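Local coordinates for protein 3-polyprenyl-4-hydroxybenzoate decarboxylase and related decarboxylases (Pelotomaculum thermopropionicum, PDB 6H6X) that binds prenylated FMN and probably catalyses the reversible decarboxylation of aromatic acids, furandicarboxylic acid among them, at residues G255-Y260 against I289-R294; V365-I370 against D418-L423. The protein carries 8 engineered substitutions. All coordinates share one frame; numbering follows the deposited sequence.

Overall arrangement
Contact 1 closes along the chain before contact 2 opens, so the two are in series. Their centres lie about 35 Å apart, with about 17 Å between the nearest atoms, and they share no sheet. Contact 1 sits beside the cofactor, joining the end of strand 252-258, part of the antiparallel sheet of the flavin-binding domain, to the turn that leads into helix 294-315. That helix carries the chain onward to the C-terminal domain, whose five-stranded mixed sheet holds contact 2 where strands 362-367 and 414-418 run side by side. One contact thus helps build the prenylated flavin pocket; the other holds a separate calcium site at an end of the C-terminal sheet.

Contact 1 (G255-Y260 against I289-R294); sequences GPFGEY and IIPASR. With 4LU (1-deoxy-5-O-phosphono-1-(3,3,4,5-tetramethyl-9,11-dioxo-2,3,8,9,10,11-hexahydro-7H-quinolino[1,8-fg]pteridin-12-ium-7-y l)-D-ribitol), chain I.
The side chains of F257 and P291 cross at about a right angle, F257 CZ lying 3.5 Å from P291 CG. P291 comes at the phenyl obliquely, as does C3 of the prenylated flavin, 4.0 Å from F257 CE2, while the ring of Y130 meets it with the planes about 40° apart. The far end of the phenyl, CE2 and CZ, reaches both proline and cofactor because chi1 of 180° turns CG away from the backbone N. The other flat group is the E259 carboxylate: OE1 lies 3.0 Å from C1 of the cofactor, the carbon attached to N5, and forms a salt bridge with R152. OE2 accepts from Y260 N through its anti lone pair, so both oxygens are tied down and the group is kept from turning. The E259-R152 pair is consistent with the Glu-Arg-Glu network of UbiD enzymes. On the backbone side, P291 CB lies 3.3 Å from G258 O, and A292 CB is 3.5 Å from Y260 O. P291 and A292 are the central residues of a type II turn from I290 to S293, in which I290 O accepts from both S293 N and S293 OG. S293 is also the N-cap of helix 294-315, its OG bonded to H296 N.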
# COMPACT_ATOMS: atom_id res chain seq x y z
N GLY B 255 -7.99 21.24 -25.02
CA GLY B 255 -8.38 19.99 -24.37
C GLY B 255 -9.11 19.04 -25.30
O GLY B 255 -9.26 19.35 -26.48
N PRO B 256 -9.52 17.86 -24.80
CA PRO B 256 -9.30 17.45 -23.39
C PRO B 256 -7.88 16.94 -23.09
O PRO B 256 -7.05 16.75 -24.01
CB PRO B 256 -10.34 16.33 -23.19
CG PRO B 256 -10.48 15.72 -24.56
CD PRO B 256 -10.08 16.75 -25.60
N PHE B 257 -7.62 16.68 -21.82
CA PHE B 257 -6.28 16.32 -21.35
C PHE B 257 -6.33 15.41 -20.14
O PHE B 257 -7.07 15.70 -19.19
CB PHE B 257 -5.55 17.64 -21.04
CG PHE B 257 -4.14 17.49 -20.54
CD1 PHE B 257 -3.11 17.20 -21.41
CD2 PHE B 257 -3.83 17.66 -19.18
CE1 PHE B 257 -1.81 17.08 -20.96
CE2 PHE B 257 -2.53 17.58 -18.74
CZ PHE B 257 -1.52 17.27 -19.63
N GLY B 258 -5.54 14.35 -20.13
CA GLY B 258 -5.36 13.55 -18.90
C GLY B 258 -4.67 14.32 -17.73
O GLY B 258 -3.54 14.80 -17.87
N GLU B 259 -5.34 14.41 -16.57
CA GLU B 259 -4.91 15.28 -15.43
C GLU B 259 -4.46 14.50 -14.17
O GLU B 259 -4.54 13.27 -14.16
CB GLU B 259 -6.05 16.27 -15.09
CG GLU B 259 -5.88 17.67 -15.70
CD GLU B 259 -4.67 18.48 -15.18
OE1 GLU B 259 -4.60 19.66 -15.63
OE2 GLU B 259 -3.80 17.98 -14.35
N TYR B 260 -4.03 15.23 -13.12
CA TYR B 260 -3.54 14.67 -11.79
C TYR B 260 -4.39 13.58 -11.09
O TYR B 260 -3.80 12.59 -10.56
CB TYR B 260 -3.21 15.79 -10.73
CG TYR B 260 -4.39 16.66 -10.35
CD1 TYR B 260 -5.30 16.27 -9.33
CD2 TYR B 260 -4.64 17.87 -11.04
CE1 TYR B 260 -6.41 17.07 -9.02
CE2 TYR B 260 -5.75 18.67 -10.74
CZ TYR B 260 -6.63 18.28 -9.73
OH TYR B 260 -7.69 19.09 -9.45
N ILE B 289 6.78 16.33 -17.95
CA ILE B 289 6.24 15.74 -16.72
C ILE B 289 5.04 14.94 -17.18
O ILE B 289 4.14 15.46 -17.83
CB ILE B 289 5.84 16.83 -15.72
CG1 ILE B 289 7.10 17.44 -15.06
CG2 ILE B 289 4.94 16.27 -14.64
CD1 ILE B 289 6.81 18.79 -14.39
N ILE B 290 5.03 13.66 -16.86
CA ILE B 290 3.91 12.80 -17.23
C ILE B 290 2.81 13.04 -16.20
O ILE B 290 3.07 12.94 -15.00
CB ILE B 290 4.33 11.34 -17.19
CG1 ILE B 290 5.35 11.10 -18.32
CG2 ILE B 290 3.13 10.45 -17.44
CD1 ILE B 290 6.13 9.80 -18.08
N PRO B 291 1.60 13.41 -16.65
CA PRO B 291 0.59 13.71 -15.63
C PRO B 291 0.23 12.52 -14.77
O PRO B 291 0.24 11.36 -15.23
CB PRO B 291 -0.59 14.13 -16.48
CG PRO B 291 0.05 14.80 -17.64
CD PRO B 291 1.15 13.85 -17.99
N ALA B 292 -0.07 12.82 -13.52
CA ALA B 292 -0.25 11.86 -12.46
C ALA B 292 0.93 10.93 -12.10
O ALA B 292 0.75 9.96 -11.36
CB ALA B 292 -1.51 11.04 -12.73
N SER B 293 2.13 11.22 -12.58
CA SER B 293 3.34 10.55 -12.10
C SER B 293 3.70 11.06 -10.70
O SER B 293 3.17 12.07 -10.23
CB SER B 293 4.53 10.83 -13.04
OG SER B 293 4.86 12.20 -13.03
N ARG B 294 4.61 10.37 -10.05
CA ARG B 294 5.16 10.79 -8.75
C ARG B 294 5.78 12.15 -8.80
O ARG B 294 5.60 12.95 -7.89
CB ARG B 294 6.15 9.76 -8.21
CG ARG B 294 5.51 8.44 -7.73
CD ARG B 294 4.56 8.75 -6.61
NE ARG B 294 4.24 7.55 -5.82
CZ ARG B 294 3.16 6.79 -5.98
NH1 ARG B 294 2.19 7.05 -6.92
NH2 ARG B 294 3.02 5.78 -5.13
C9 4LU I . 1.10 22.26 -11.78
C8 4LU I . 2.03 21.24 -12.16
C7 4LU I . 1.88 20.49 -13.33
C10 4LU I . -1.95 24.03 -13.10
C6 4LU I . 0.56 20.60 -14.08
N3 4LU I . -3.42 25.28 -15.11
C2 4LU I . -3.31 25.86 -13.87
C13 4LU I . 0.85 18.59 -15.89
C5 4LU I . 0.21 19.87 -15.41
C1 4LU I . -1.98 21.01 -15.35
O2 4LU I . -3.88 26.98 -13.65
N1 4LU I . -2.58 25.25 -12.89
C4 4LU I . -2.83 24.09 -15.42
O4 4LU I . -2.94 23.60 -16.58
C4A 4LU I . -2.03 23.38 -14.36
N5 4LU I . -1.35 22.14 -14.60
C3 4LU I . -1.11 20.22 -16.02
C12 4LU I . 0.98 20.79 -16.40
C5A 4LU I . -0.28 21.75 -13.75
C7M 4LU I . 2.89 19.40 -13.69
C8M 4LU I . 3.21 21.09 -11.24
C9A 4LU I . -0.09 22.53 -12.50
N10 4LU I . -1.16 23.42 -12.09
C1' 4LU I . -1.14 24.08 -10.79
C2' 4LU I . -0.41 25.44 -10.69
O2' 4LU I . 0.86 25.46 -11.36
C3' 4LU I . -0.15 25.72 -9.22
O3' 4LU I . -1.37 25.54 -8.48
C4' 4LU I . 0.45 27.11 -8.99
O4' 4LU I . 1.13 27.26 -7.71
C5' 4LU I . -0.52 28.27 -9.10
O5' 4LU I . 0.37 29.38 -8.83
P 4LU I . -0.15 30.86 -8.39
O2P 4LU I . 1.07 31.79 -8.43
O3P 4LU I . -1.18 31.28 -9.48
O1P 4LU I . -0.69 30.65 -6.98

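Contact 2 (V365-I370 against D418-L423); sequences VVDHEI and DATIPL. With CA (calcium ion), chain J.
D367 reaches across to T420 and I421 with its carboxylate. Its CB leaves the backbone with CG anti to the carbonyl carbon (chi1 -68°), which swings the acid over the facing segment. CG comes within 3.9 Å of T420 CB, the two side chains crossing at about a right angle. OD1 lies 3.6 Å from T420 CB and accepts a hydrogen bond from a water that also donates to I421 O. OD2 accepts from I421 N at 2.7 Å, almost straight at 175°, through its syn lone pair; a second water bridges OD2, D367 N and A419 O. Cutting this side chain back to an alanine is likely to leave I421 N without its acceptor and both waters without their carboxylate partner. Upstream the two segments pair directly: V365 and D418 form a parallel bridge, with a hydrogen bond of 2.9 Å from A419 N to V365 O. D418 makes an Asx turn, its OD1 accepting from T420 N and OG1. This turn presents D418 O and T420 O to the calcium, 2.9 and 2.7 Å from the ion, with R385 O, D391 OD2 and a water making up the rest of the site. E369 OE2 forms a salt bridge with R385 NH1. In the fold, strand 362-367 lies between strands 333-338 and 414-418, V365 packing on helix 345-356 and V366 on helix 375-385.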
# COMPACT_ATOMS: atom_id res chain seq x y z
N VAL B 365 -5.75 10.99 11.66
CA VAL B 365 -4.78 11.41 12.71
C VAL B 365 -4.26 10.16 13.42
O VAL B 365 -5.04 9.31 13.77
CB VAL B 365 -5.39 12.39 13.75
CG1 VAL B 365 -4.32 12.84 14.77
CG2 VAL B 365 -5.98 13.60 13.06
N VAL B 366 -2.96 10.02 13.57
CA VAL B 366 -2.37 8.89 14.25
C VAL B 366 -1.32 9.37 15.27
O VAL B 366 -0.90 10.52 15.25
CB VAL B 366 -1.71 7.90 13.30
CG1 VAL B 366 -2.75 7.35 12.34
CG2 VAL B 366 -0.58 8.57 12.51
N ASP B 367 -0.93 8.47 16.16
CA ASP B 367 0.11 8.75 17.12
C ASP B 367 1.50 8.83 16.45
O ASP B 367 1.74 8.23 15.39
CB ASP B 367 0.08 7.66 18.21
CG ASP B 367 -1.20 7.75 19.09
OD1 ASP B 367 -1.44 8.83 19.69
OD2 ASP B 367 -1.99 6.78 19.15
N HIS B 368 2.39 9.58 17.08
CA HIS B 368 3.77 9.85 16.60
C HIS B 368 4.58 8.64 16.20
O HIS B 368 5.42 8.74 15.32
CB HIS B 368 4.58 10.72 17.61
CG HIS B 368 4.82 10.07 18.96
ND1 HIS B 368 6.09 9.78 19.44
CD2 HIS B 368 3.96 9.69 19.94
CE1 HIS B 368 5.99 9.22 20.64
NE2 HIS B 368 4.71 9.17 20.97
N GLU B 369 4.35 7.49 16.81
CA GLU B 369 5.14 6.30 16.45
C GLU B 369 4.69 5.57 15.15
O GLU B 369 5.38 4.63 14.73
CB GLU B 369 5.25 5.35 17.65
CG GLU B 369 4.13 4.32 17.86
CD GLU B 369 2.85 4.91 18.46
OE1 GLU B 369 2.92 6.02 19.08
OE2 GLU B 369 1.79 4.23 18.33
N ILE B 370 3.56 5.97 14.53
CA ILE B 370 3.08 5.35 13.28
C ILE B 370 3.86 6.03 12.17
O ILE B 370 4.03 7.25 12.15
CB ILE B 370 1.56 5.51 13.09
CG1 ILE B 370 0.78 4.79 14.19
CG2 ILE B 370 1.14 5.03 11.70
CD1 ILE B 370 0.99 3.27 14.25
N ASP B 418 -10.14 9.85 13.73
CA ASP B 418 -9.18 9.88 14.87
C ASP B 418 -8.73 8.51 15.13
O ASP B 418 -9.49 7.71 15.69
CB ASP B 418 -9.89 10.36 16.15
CG ASP B 418 -8.93 10.48 17.34
OD1 ASP B 418 -7.77 9.99 17.30
OD2 ASP B 418 -9.38 11.06 18.31
N ALA B 419 -7.53 8.16 14.69
CA ALA B 419 -7.04 6.84 14.90
C ALA B 419 -5.88 6.87 15.92
O ALA B 419 -4.92 6.12 15.78
CB ALA B 419 -6.57 6.26 13.56
N THR B 420 -5.97 7.78 16.90
CA THR B 420 -5.06 7.75 18.04
C THR B 420 -5.55 6.86 19.18
O THR B 420 -6.76 6.65 19.37
CB THR B 420 -4.79 9.19 18.57
OG1 THR B 420 -5.97 9.76 19.14
CG2 THR B 420 -4.34 10.07 17.40
N ILE B 421 -4.59 6.33 19.92
CA ILE B 421 -4.86 5.59 21.15
C ILE B 421 -5.53 6.54 22.15
O ILE B 421 -5.02 7.67 22.37
CB ILE B 421 -3.54 5.05 21.74
CG1 ILE B 421 -2.95 3.95 20.85
CG2 ILE B 421 -3.75 4.49 23.14
CD1 ILE B 421 -1.43 3.88 20.97
N PRO B 422 -6.66 6.12 22.76
CA PRO B 422 -7.26 6.97 23.85
C PRO B 422 -6.33 7.09 25.07
O PRO B 422 -5.58 6.14 25.36
CB PRO B 422 -8.56 6.23 24.19
CG PRO B 422 -8.87 5.40 22.98
CD PRO B 422 -7.52 4.95 22.48
N LEU B 423 -6.35 8.23 25.76
CA LEU B 423 -5.30 8.56 26.78
C LEU B 423 -5.27 7.75 28.11
O LEU B 423 -4.18 7.51 28.64
CB LEU B 423 -5.32 10.06 27.11
CG LEU B 423 -4.49 10.90 26.16
CD1 LEU B 423 -4.71 12.38 26.47
CD2 LEU B 423 -3.01 10.52 26.24
CA CA J . -9.23 6.72 18.37
O HOH W 1 -2.33 5.91 16.45
O HOH W 2 -2.52 8.63 22.10
O HOH W 3 -9.12 8.43 20.41